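Local coordinates for protein pyridoxine 4-oxidase (PDB 4HA6) that oxidises the 4-hydroxymethyl group of pyridoxine with FAD as cofactor and oxygen as electron acceptor, as a member of the GMC oxidoreductase family, at residues D105-D109 and R110-W114; L473-D477 and A478-P482; G487-H490 and A491-A495. All coordinates share one frame; numbering follows the deposited sequence.

How the contacts relate
The contacts follow in chain order. Contact 1 is the turn between helices 97-107 and 114-124; contact 2 leaves strand 473-475, an outer strand of the five-stranded parallel sheet; contact 3 starts helix 490-506, the next helix. Contacts 2 and 3 have centres about 12 Å apart and pack through Ala-478 on Val-493 and Met-481 on Ile-489; both touch FAD, contact 2 at the pyrophosphate, contact 3 at the flavin and ribityl chain. Contact 1, its centre about 14 Å from that of contact 2 and 16 Å from that of contact 3, meets the former where Ala-106 packs on Pro-482. It lies farther from the chain's centre, with the Trp-112 side chain about 12 Å from FAD.

Contact 1: D105-D109 and R110-W114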
loop_
_atom_site.group_PDB
_atom_site.type_symbol
_atom_site.label_atom_id
_atom_site.label_comp_id
_atom_site.label_asym_id
_atom_site.label_seq_id
_atom_site.Cartn_x
_atom_site.Cartn_y
_atom_site.Cartn_z
ATOM N N ASP A 105 18.864 6.258 -6.082
ATOM C CA ASP A 105 19.375 7.606 -5.884
ATOM C C ASP A 105 19.240 8.017 -4.412
ATOM O O ASP A 105 20.167 8.564 -3.833
ATOM C CB ASP A 105 18.629 8.598 -6.783
ATOM C CG ASP A 105 18.749 8.252 -8.265
ATOM O OD1 ASP A 105 19.679 7.503 -8.640
ATOM O OD2 ASP A 105 17.908 8.723 -9.056
ATOM N N ALA A 106 18.087 7.741 -3.807
ATOM C CA ALA A 106 17.846 8.139 -2.416
ATOM C C ALA A 106 18.731 7.360 -1.441
ATOM O O ALA A 106 19.297 7.930 -0.501
ATOM C CB ALA A 106 16.349 7.968 -2.058
ATOM N N SER A 107 18.864 6.060 -1.679
ATOM C CA SER A 107 19.521 5.156 -0.730
ATOM C C SER A 107 21.019 5.029 -0.949
ATOM O O SER A 107 21.765 4.661 -0.015
ATOM C CB SER A 107 18.916 3.752 -0.840
ATOM O OG SER A 107 19.220 3.151 -2.098
ATOM N N GLY A 108 21.456 5.288 -2.183
ATOM C CA GLY A 108 22.852 5.125 -2.541
ATOM C C GLY A 108 23.232 3.663 -2.688
ATOM O O GLY A 108 24.419 3.315 -2.679
ATOM N N ASP A 109 22.226 2.798 -2.826
ATOM C CA ASP A 109 22.478 1.371 -2.920
ATOM C C ASP A 109 21.719 0.704 -4.083
ATOM O O ASP A 109 20.486 0.789 -4.166
ATOM C CB ASP A 109 22.143 0.697 -1.588
ATOM C CG ASP A 109 22.803 -0.663 -1.442
ATOM O OD1 ASP A 109 22.899 -1.386 -2.456
ATOM O OD2 ASP A 109 23.209 -1.027 -0.319
ATOM N N ARG A 110 22.473 0.002 -4.939
ATOM C CA ARG A 110 21.978 -0.667 -6.148
ATOM C C ARG A 110 20.941 -1.750 -5.871
ATOM O O ARG A 110 20.183 -2.153 -6.762
ATOM C CB ARG A 110 23.144 -1.354 -6.869
ATOM C CG ARG A 110 24.096 -0.457 -7.634
ATOM C CD ARG A 110 25.162 -1.312 -8.350
ATOM N NE ARG A 110 26.058 -2.018 -7.427
ATOM C CZ ARG A 110 25.972 -3.314 -7.128
ATOM N NH1 ARG A 110 25.027 -4.070 -7.671
ATOM N NH2 ARG A 110 26.835 -3.856 -6.281
ATOM N N ARG A 111 20.944 -2.267 -4.644
ATOM C CA ARG A 111 20.064 -3.378 -4.276
ATOM C C ARG A 111 18.592 -3.029 -4.406
ATOM O O ARG A 111 17.740 -3.920 -4.501
ATOM C CB ARG A 111 20.354 -3.837 -2.850
ATOM C CG ARG A 111 20.315 -2.719 -1.833
ATOM C CD ARG A 111 20.925 -3.192 -0.525
ATOM N NE ARG A 111 20.170 -4.352 -0.104
ATOM C CZ ARG A 111 19.919 -4.675 1.151
ATOM N NH1 ARG A 111 20.385 -3.934 2.148
ATOM N NH2 ARG A 111 19.181 -5.743 1.391
ATOM N N TRP A 112 18.309 -1.729 -4.432
ATOM C CA TRP A 112 16.951 -1.232 -4.455
ATOM C C TRP A 112 16.524 -0.869 -5.866
ATOM O O TRP A 112 15.474 -0.257 -6.061
ATOM C CB TRP A 112 16.836 -0.024 -3.515
ATOM C CG TRP A 112 17.024 -0.420 -2.058
ATOM C CD1 TRP A 112 18.030 -0.025 -1.205
ATOM C CD2 TRP A 112 16.199 -1.317 -1.307
ATOM N NE1 TRP A 112 17.856 -0.610 0.037
ATOM C CE2 TRP A 112 16.741 -1.410 -0.006
ATOM C CE3 TRP A 112 15.044 -2.041 -1.604
ATOM C CZ2 TRP A 112 16.172 -2.198 0.980
ATOM C CZ3 TRP A 112 14.486 -2.825 -0.625
ATOM C CH2 TRP A 112 15.046 -2.897 0.652
ATOM N N GLY A 113 17.345 -1.231 -6.851
ATOM C CA GLY A 113 17.024 -0.978 -8.247
ATOM C C GLY A 113 16.287 -2.148 -8.866
ATOM O O GLY A 113 16.375 -3.273 -8.359
ATOM N N TRP A 114 15.553 -1.882 -9.946
ATOM C CA TRP A 114 14.754 -2.903 -10.621
ATOM C C TRP A 114 15.552 -4.185 -10.934
ATOM O O TRP A 114 15.070 -5.302 -10.701
ATOM C CB TRP A 114 14.183 -2.326 -11.918
ATOM C CG TRP A 114 13.325 -3.282 -12.691
ATOM C CD1 TRP A 114 13.710 -4.074 -13.742
ATOM C CD2 TRP A 114 11.929 -3.532 -12.490
ATOM N NE1 TRP A 114 12.638 -4.811 -14.195
ATOM C CE2 TRP A 114 11.532 -4.500 -13.444
ATOM C CE3 TRP A 114 10.975 -3.038 -11.589
ATOM C CZ2 TRP A 114 10.216 -4.975 -13.535
ATOM C CZ3 TRP A 114 9.674 -3.515 -11.669
ATOM C CH2 TRP A 114 9.303 -4.470 -12.642
#
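Asp-109 folds its carboxylate back over the chain that follows it, and OD1 accepts a hydrogen bond from the backbone N of Arg-111 at 3.1 Å with an almost straight N-H...O angle of 172°. The donor comes to the anti side of OD1, tilted 33° from the carboxylate plane. With CG anti to the backbone N, the acid lies beside its own carbonyl and faces the first amides of the 3-10 segment 110-112, where a short carboxylate can serve as acceptor. The backbone O of Asp-109 takes a second, weak bond from Trp-112 N at 3.3 Å, and Gly-113 N closes onto Arg-110 O.

At the end of the preceding helix, Ser-107 OG accepts from Asp-109 N at 3.1 Å, which makes an ST turn, and is also bonded to the carbonyl O of Trp-103. One small hydroxyl thus links the last helical turn to the chain leaving it. Gly-108 suits the bend because its positive phi favours glycine.

Asp-109 and Arg-111 meet through carbon: OD2 lies 3.2 Å from Arg-111 CD, while OD2 and NE remain 4.5 Å apart, beyond a salt bridge, with the two charged planes turned 60° from each other. The guanidinium has another partner, NH1 bonding to Gln-503, and the aliphatic CG of Arg-111 lies over one face of the Trp-112 indole near its rim. On Trp-112, CD1 is 3.5 Å from Ser-107 OG, and NE1 is satisfied by the carbonyl O of Ala-463. In one of its two conformers Arg-110 makes a salt bridge with Glu-116.

The turn joins helix 97-107 to helix 114-124, and Trp-112 anchors it inward against Ile-496 and Thr-499 of helix 490-506.

Contact 2: L473-D477 and A478-P482; sequences LFVVD and ASIMP. With FAD (flavin-adenine dinucleotide), chain B.
Asp-477 and Ser-479 both take the compact side-chain torsion, Asp-477 CG (chi1 57°) and Ser-479 OG (chi1 70°) each lying between backbone N and carbonyl carbon, which turns carboxylate and hydroxyl onto one another. Ser-479 N bonds to the anti side of Asp-477 OD1 at 2.8 Å; the hydroxyl OG of Ser-479 lies 2.4 Å from OD1, so short that its exact geometry is doubtful. Asp-477 O takes Ile-480 N at 3.2 Å. Acid and serine suit the tight turn because the acid reaches forward, and the serine back, over two residues.

Alongside the turn the branched side chains of Val-475 and Ile-480 slide past each other in opposite directions, with Val-475 CG1 3.7 Å from Ile-480 CG2. They supply an apolar patch, which Ile-496 of helix 490-506 extends.

The small side chain of Ala-478 probably helps its backbone approach the cofactor: its N donates to FAD O2P at 3.1 Å (166°). The carboxylate of Asp-477 faces away from this phosphate oxygen, and its OD2 is held by Ser-256 and Gly-252 N. A backbone amide therefore meets the pyrophosphate, while the buried acid spends its charge on hydroxyls and amides, which probably favours its ionised form.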
loop_
_atom_site.group_PDB
_atom_site.type_symbol
_atom_site.label_atom_id
_atom_site.label_comp_id
_atom_site.label_asym_id
_atom_site.label_seq_id
_atom_site.Cartn_x
_atom_site.Cartn_y
_atom_site.Cartn_z
ATOM N N LEU A 473 18.150 -2.173 15.699
ATOM C CA LEU A 473 16.756 -1.895 15.352
ATOM C C LEU A 473 16.583 -1.634 13.863
ATOM O O LEU A 473 17.252 -0.777 13.283
ATOM C CB LEU A 473 16.228 -0.707 16.169
ATOM C CG LEU A 473 14.823 -0.173 15.873
ATOM C CD1 LEU A 473 13.766 -1.203 16.175
ATOM C CD2 LEU A 473 14.577 1.085 16.690
ATOM N N PHE A 474 15.658 -2.364 13.249
ATOM C CA PHE A 474 15.416 -2.230 11.819
ATOM C C PHE A 474 13.952 -1.854 11.561
ATOM O O PHE A 474 13.076 -2.139 12.385
ATOM C CB PHE A 474 15.818 -3.530 11.106
ATOM C CG PHE A 474 17.228 -3.981 11.435
ATOM C CD1 PHE A 474 18.293 -3.643 10.605
ATOM C CD2 PHE A 474 17.489 -4.704 12.599
ATOM C CE1 PHE A 474 19.597 -4.031 10.915
ATOM C CE2 PHE A 474 18.788 -5.101 12.911
ATOM C CZ PHE A 474 19.836 -4.763 12.067
ATOM N N VAL A 475 13.698 -1.165 10.452
ATOM C CA VAL A 475 12.335 -0.823 10.057
ATOM C C VAL A 475 12.089 -1.439 8.679
ATOM O O VAL A 475 12.751 -1.082 7.701
ATOM C CB VAL A 475 12.103 0.691 10.035
ATOM C CG1 VAL A 475 10.651 0.978 9.713
ATOM C CG2 VAL A 475 12.493 1.325 11.399
ATOM N N VAL A 476 11.192 -2.419 8.613
ATOM C CA VAL A 476 11.022 -3.176 7.383
ATOM C C VAL A 476 9.549 -3.278 7.025
ATOM O O VAL A 476 8.913 -4.305 7.286
ATOM C CB VAL A 476 11.655 -4.590 7.484
ATOM C CG1 VAL A 476 11.616 -5.286 6.137
ATOM C CG2 VAL A 476 13.089 -4.479 7.936
ATOM N N ASP A 477 9.020 -2.195 6.436
ATOM C CA ASP A 477 7.640 -2.126 5.956
ATOM C C ASP A 477 7.467 -0.924 5.017
ATOM O O ASP A 477 8.462 -0.337 4.564
ATOM C CB ASP A 477 6.647 -2.069 7.128
ATOM C CG ASP A 477 6.906 -0.898 8.065
ATOM O OD1 ASP A 477 7.340 0.185 7.582
ATOM O OD2 ASP A 477 6.680 -1.067 9.290
ATOM N N ALA A 478 6.222 -0.534 4.741
ATOM C CA ALA A 478 5.964 0.542 3.782
ATOM C C ALA A 478 6.517 1.878 4.241
ATOM O O ALA A 478 6.681 2.786 3.429
ATOM C CB ALA A 478 4.465 0.677 3.487
ATOM N N SER A 479 6.783 2.013 5.538
ATOM C CA SER A 479 7.292 3.291 6.054
ATOM C C SER A 479 8.681 3.669 5.483
ATOM O O SER A 479 9.012 4.858 5.387
ATOM C CB SER A 479 7.328 3.258 7.578
ATOM O OG SER A 479 8.341 2.371 8.022
ATOM N N ILE A 480 9.503 2.683 5.104
ATOM C CA ILE A 480 10.842 3.030 4.605
ATOM C C ILE A 480 10.886 3.532 3.155
ATOM O O ILE A 480 11.910 4.107 2.735
ATOM C CB ILE A 480 11.871 1.893 4.778
ATOM C CG1 ILE A 480 11.577 0.723 3.827
ATOM C CG2 ILE A 480 12.011 1.489 6.257
ATOM C CD1 ILE A 480 12.446 0.759 2.554
ATOM N N MET A 481 9.804 3.311 2.392
ATOM C CA MET A 481 9.765 3.685 0.974
ATOM C C MET A 481 10.144 5.146 0.777
ATOM O O MET A 481 9.468 6.033 1.303
ATOM C CB MET A 481 8.363 3.447 0.389
ATOM C CG MET A 481 7.914 1.986 0.488
ATOM S SD MET A 481 6.216 1.681 -0.090
ATOM C CE MET A 481 6.369 2.195 -1.827
ATOM N N PRO A 482 11.239 5.402 0.040
ATOM C CA PRO A 482 11.620 6.790 -0.263
ATOM C C PRO A 482 10.505 7.486 -1.026
ATOM O O PRO A 482 10.198 8.647 -0.755
ATOM C CB PRO A 482 12.867 6.629 -1.151
ATOM C CG PRO A 482 13.483 5.302 -0.666
ATOM C CD PRO A 482 12.271 4.433 -0.396
HETATM P PA FAD B . 0.449 -3.775 7.344
HETATM O O1A FAD B . 0.221 -4.916 6.362
HETATM O O2A FAD B . -0.643 -2.760 7.534
HETATM O O5B FAD B . 0.816 -4.450 8.768
HETATM C C5B FAD B . 0.875 -3.745 10.005
HETATM C C4B FAD B . 0.579 -4.789 11.072
HETATM O O4B FAD B . 1.184 -4.456 12.326
HETATM C C3B FAD B . -0.919 -4.896 11.324
HETATM O O3B FAD B . -1.229 -6.300 11.357
HETATM C C2B FAD B . -1.132 -4.244 12.688
HETATM O O2B FAD B . -2.238 -4.837 13.391
HETATM C C1B FAD B . 0.205 -4.491 13.381
HETATM N N9A FAD B . 0.599 -3.462 14.389
HETATM C C8A FAD B . 0.503 -2.121 14.259
HETATM N N7A FAD B . 0.982 -1.500 15.371
HETATM C C5A FAD B . 1.403 -2.450 16.239
HETATM C C6A FAD B . 2.018 -2.473 17.592
HETATM N N6A FAD B . 2.296 -1.311 18.264
HETATM N N1A FAD B . 2.301 -3.692 18.136
HETATM C C2A FAD B . 2.045 -4.843 17.480
HETATM N N3A FAD B . 1.492 -4.880 16.247
HETATM C C4A FAD B . 1.152 -3.740 15.581
HETATM N N1 FAD B . -1.898 -2.798 -2.039
HETATM C C2 FAD B . -1.756 -3.371 -3.248
HETATM O O2 FAD B . -0.603 -3.498 -3.716
HETATM N N3 FAD B . -2.807 -3.785 -3.982
HETATM C C4 FAD B . -4.074 -3.672 -3.546
HETATM O O4 FAD B . -5.047 -4.051 -4.249
HETATM C C4X FAD B . -4.310 -3.052 -2.223
HETATM N N5 FAD B . -5.549 -2.885 -1.717
HETATM C C5X FAD B . -5.735 -2.330 -0.493
HETATM C C6 FAD B . -7.019 -2.172 0.024
HETATM C C7 FAD B . -7.209 -1.610 1.283
HETATM C C7M FAD B . -8.606 -1.449 1.829
HETATM C C8 FAD B . -6.032 -1.176 2.087
HETATM C C8M FAD B . -6.242 -0.563 3.445
HETATM C C9 FAD B . -4.742 -1.332 1.581
HETATM C C9A FAD B . -4.563 -1.889 0.314
HETATM N N10 FAD B . -3.267 -2.047 -0.208
HETATM C C10 FAD B . -3.112 -2.624 -1.477
HETATM C "C1'" FAD B . -2.099 -1.607 0.565
HETATM C "C2'" FAD B . -1.323 -2.762 1.176
HETATM O "O2'" FAD B . -2.226 -3.693 1.793
HETATM C "C3'" FAD B . -0.377 -2.160 2.218
HETATM O "O3'" FAD B . 0.377 -1.109 1.591
HETATM C "C4'" FAD B . 0.561 -3.207 2.791
HETATM O "O4'" FAD B . -0.238 -4.265 3.349
HETATM C "C5'" FAD B . 1.492 -2.606 3.850
HETATM O "O5'" FAD B . 2.017 -3.674 4.637
HETATM P P FAD B . 2.911 -3.343 5.923
HETATM O O1P FAD B . 3.670 -4.585 6.373
HETATM O O2P FAD B . 3.673 -2.054 5.690
HETATM O O3P FAD B . 1.795 -2.969 7.013
#

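Contact 3: G487-H490 and A491-A495. With FAD (flavin-adenine dinucleotide), chain B.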
loop_
_atom_site.group_PDB
_atom_site.type_symbol
_atom_site.label_atom_id
_atom_site.label_comp_id
_atom_site.label_asym_id
_atom_site.label_seq_id
_atom_site.Cartn_x
_atom_site.Cartn_y
_atom_site.Cartn_z
ATOM N N GLY A 487 1.872 2.475 -8.839
ATOM C CA GLY A 487 0.565 1.903 -8.554
ATOM C C GLY A 487 0.559 1.299 -7.157
ATOM O O GLY A 487 1.376 1.664 -6.316
ATOM N N PRO A 488 -0.360 0.362 -6.905
ATOM C CA PRO A 488 -0.468 -0.247 -5.580
ATOM C C PRO A 488 0.877 -0.787 -5.060
ATOM O O PRO A 488 1.672 -1.346 -5.831
ATOM C CB PRO A 488 -1.492 -1.370 -5.813
ATOM C CG PRO A 488 -2.360 -0.848 -6.919
ATOM C CD PRO A 488 -1.388 -0.144 -7.836
ATOM N N ILE A 489 1.108 -0.627 -3.756
ATOM C CA ILE A 489 2.432 -0.808 -3.168
ATOM C C ILE A 489 2.703 -2.138 -2.455
ATOM O O ILE A 489 3.795 -2.335 -1.908
ATOM C CB ILE A 489 2.706 0.294 -2.128
ATOM C CG1 ILE A 489 1.714 0.189 -0.959
ATOM C CG2 ILE A 489 2.661 1.686 -2.775
ATOM C CD1 ILE A 489 1.978 1.218 0.146
ATOM N N HIS A 490 1.731 -3.042 -2.415
ATOM C CA HIS A 490 1.918 -4.272 -1.645
ATOM C C HIS A 490 3.105 -5.087 -2.185
ATOM O O HIS A 490 3.906 -5.618 -1.406
ATOM C CB HIS A 490 0.624 -5.095 -1.619
ATOM C CG HIS A 490 0.656 -6.281 -0.705
ATOM N ND1 HIS A 490 0.392 -7.562 -1.144
ATOM C CD2 HIS A 490 0.889 -6.378 0.626
ATOM C CE1 HIS A 490 0.462 -8.397 -0.120
ATOM N NE2 HIS A 490 0.763 -7.707 0.966
ATOM N N ALA A 491 3.248 -5.164 -3.505
ATOM C CA ALA A 491 4.361 -5.934 -4.079
ATOM C C ALA A 491 5.685 -5.366 -3.569
ATOM O O ALA A 491 6.614 -6.107 -3.228
ATOM C CB ALA A 491 4.326 -5.887 -5.605
ATOM N N ALA A 492 5.757 -4.035 -3.525
ATOM C CA ALA A 492 6.951 -3.328 -3.068
ATOM C C ALA A 492 7.249 -3.572 -1.595
ATOM O O ALA A 492 8.414 -3.741 -1.202
ATOM C CB ALA A 492 6.814 -1.827 -3.328
ATOM N N VAL A 493 6.209 -3.566 -0.768
ATOM C CA VAL A 493 6.399 -3.840 0.658
ATOM C C VAL A 493 6.953 -5.257 0.818
ATOM O O VAL A 493 7.822 -5.520 1.667
ATOM C CB VAL A 493 5.069 -3.761 1.438
ATOM C CG1 VAL A 493 5.291 -4.100 2.906
ATOM C CG2 VAL A 493 4.439 -2.375 1.296
ATOM N N LEU A 494 6.449 -6.179 0.004
ATOM C CA LEU A 494 6.895 -7.562 0.085
ATOM C C LEU A 494 8.330 -7.665 -0.428
ATOM O O LEU A 494 9.167 -8.338 0.177
ATOM C CB LEU A 494 5.935 -8.494 -0.667
ATOM C CG LEU A 494 4.489 -8.579 -0.143
ATOM C CD1 LEU A 494 3.637 -9.377 -1.126
ATOM C CD2 LEU A 494 4.400 -9.197 1.242
ATOM N N ALA A 495 8.635 -6.957 -1.511
ATOM C CA ALA A 495 10.028 -6.902 -1.980
ATOM C C ALA A 495 10.962 -6.326 -0.903
ATOM O O ALA A 495 12.051 -6.846 -0.686
ATOM C CB ALA A 495 10.138 -6.126 -3.277
HETATM P PA FAD B . 0.449 -3.775 7.344
HETATM O O1A FAD B . 0.221 -4.916 6.362
HETATM O O2A FAD B . -0.643 -2.760 7.534
HETATM O O5B FAD B . 0.816 -4.450 8.768
HETATM C C5B FAD B . 0.875 -3.745 10.005
HETATM C C4B FAD B . 0.579 -4.789 11.072
HETATM O O4B FAD B . 1.184 -4.456 12.326
HETATM C C3B FAD B . -0.919 -4.896 11.324
HETATM O O3B FAD B . -1.229 -6.300 11.357
HETATM C C2B FAD B . -1.132 -4.244 12.688
HETATM O O2B FAD B . -2.238 -4.837 13.391
HETATM C C1B FAD B . 0.205 -4.491 13.381
HETATM N N9A FAD B . 0.599 -3.462 14.389
HETATM C C8A FAD B . 0.503 -2.121 14.259
HETATM N N7A FAD B . 0.982 -1.500 15.371
HETATM C C5A FAD B . 1.403 -2.450 16.239
HETATM C C6A FAD B . 2.018 -2.473 17.592
HETATM N N6A FAD B . 2.296 -1.311 18.264
HETATM N N1A FAD B . 2.301 -3.692 18.136
HETATM C C2A FAD B . 2.045 -4.843 17.480
HETATM N N3A FAD B . 1.492 -4.880 16.247
HETATM C C4A FAD B . 1.152 -3.740 15.581
HETATM N N1 FAD B . -1.898 -2.798 -2.039
HETATM C C2 FAD B . -1.756 -3.371 -3.248
HETATM O O2 FAD B . -0.603 -3.498 -3.716
HETATM N N3 FAD B . -2.807 -3.785 -3.982
HETATM C C4 FAD B . -4.074 -3.672 -3.546
HETATM O O4 FAD B . -5.047 -4.051 -4.249
HETATM C C4X FAD B . -4.310 -3.052 -2.223
HETATM N N5 FAD B . -5.549 -2.885 -1.717
HETATM C C5X FAD B . -5.735 -2.330 -0.493
HETATM C C6 FAD B . -7.019 -2.172 0.024
HETATM C C7 FAD B . -7.209 -1.610 1.283
HETATM C C7M FAD B . -8.606 -1.449 1.829
HETATM C C8 FAD B . -6.032 -1.176 2.087
HETATM C C8M FAD B . -6.242 -0.563 3.445
HETATM C C9 FAD B . -4.742 -1.332 1.581
HETATM C C9A FAD B . -4.563 -1.889 0.314
HETATM N N10 FAD B . -3.267 -2.047 -0.208
HETATM C C10 FAD B . -3.112 -2.624 -1.477
HETATM C "C1'" FAD B . -2.099 -1.607 0.565
HETATM C "C2'" FAD B . -1.323 -2.762 1.176
HETATM O "O2'" FAD B . -2.226 -3.693 1.793
HETATM C "C3'" FAD B . -0.377 -2.160 2.218
HETATM O "O3'" FAD B . 0.377 -1.109 1.591
HETATM C "C4'" FAD B . 0.561 -3.207 2.791
HETATM O "O4'" FAD B . -0.238 -4.265 3.349
HETATM C "C5'" FAD B . 1.492 -2.606 3.850
HETATM O "O5'" FAD B . 2.017 -3.674 4.637
HETATM P P FAD B . 2.911 -3.343 5.923
HETATM O O1P FAD B . 3.670 -4.585 6.373
HETATM O O2P FAD B . 3.673 -2.054 5.690
HETATM O O3P FAD B . 1.795 -2.969 7.013
HETATM O O HOH W 1 4.361 -2.148 -5.341
#
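The imidazole of His-490 carries Leu-494 over one face: CD1 sits 3.8 Å from the ring centroid, 27° off the normal, a CH-pi contact displaced toward the CE1 rim. His-88 meets the ring edge-to-face, and NE2 makes a weak hydrogen bond with Ser-11. CG lies anti to the backbone N (chi1 -172°), carrying the ring toward the ribityl chain, where CD2 is 3.6 Å from FAD O4'. Leucine, one helical turn on, is long enough to lay CD1 there.

His-490 N donates to the flavin O2 at 2.7 Å, and the first turn of the helix would probably polarise that carbonyl further. Pro-488 CB lies 3.1 Å from the same oxygen, and Pro-488 also touches the bound pyridoxamine.

Ile-489 O and His-490 O accept from Val-493 N (2.9 Å) and Leu-494 N. A water bridges Pro-488 O and Ala-492 N. Ile-489 CG1 and Val-493 CG1 supply apolar walls to the ribityl and phosphate oxygens.

Helix 490-506 here packs on two others: Val-493 and Leu-494 touch helix 11-20, Leu-494 also Ile-124 of helix 114-124, and Ala-491 and Ala-495, whose small size probably allows a close approach, touch Phe-121 of the same helix.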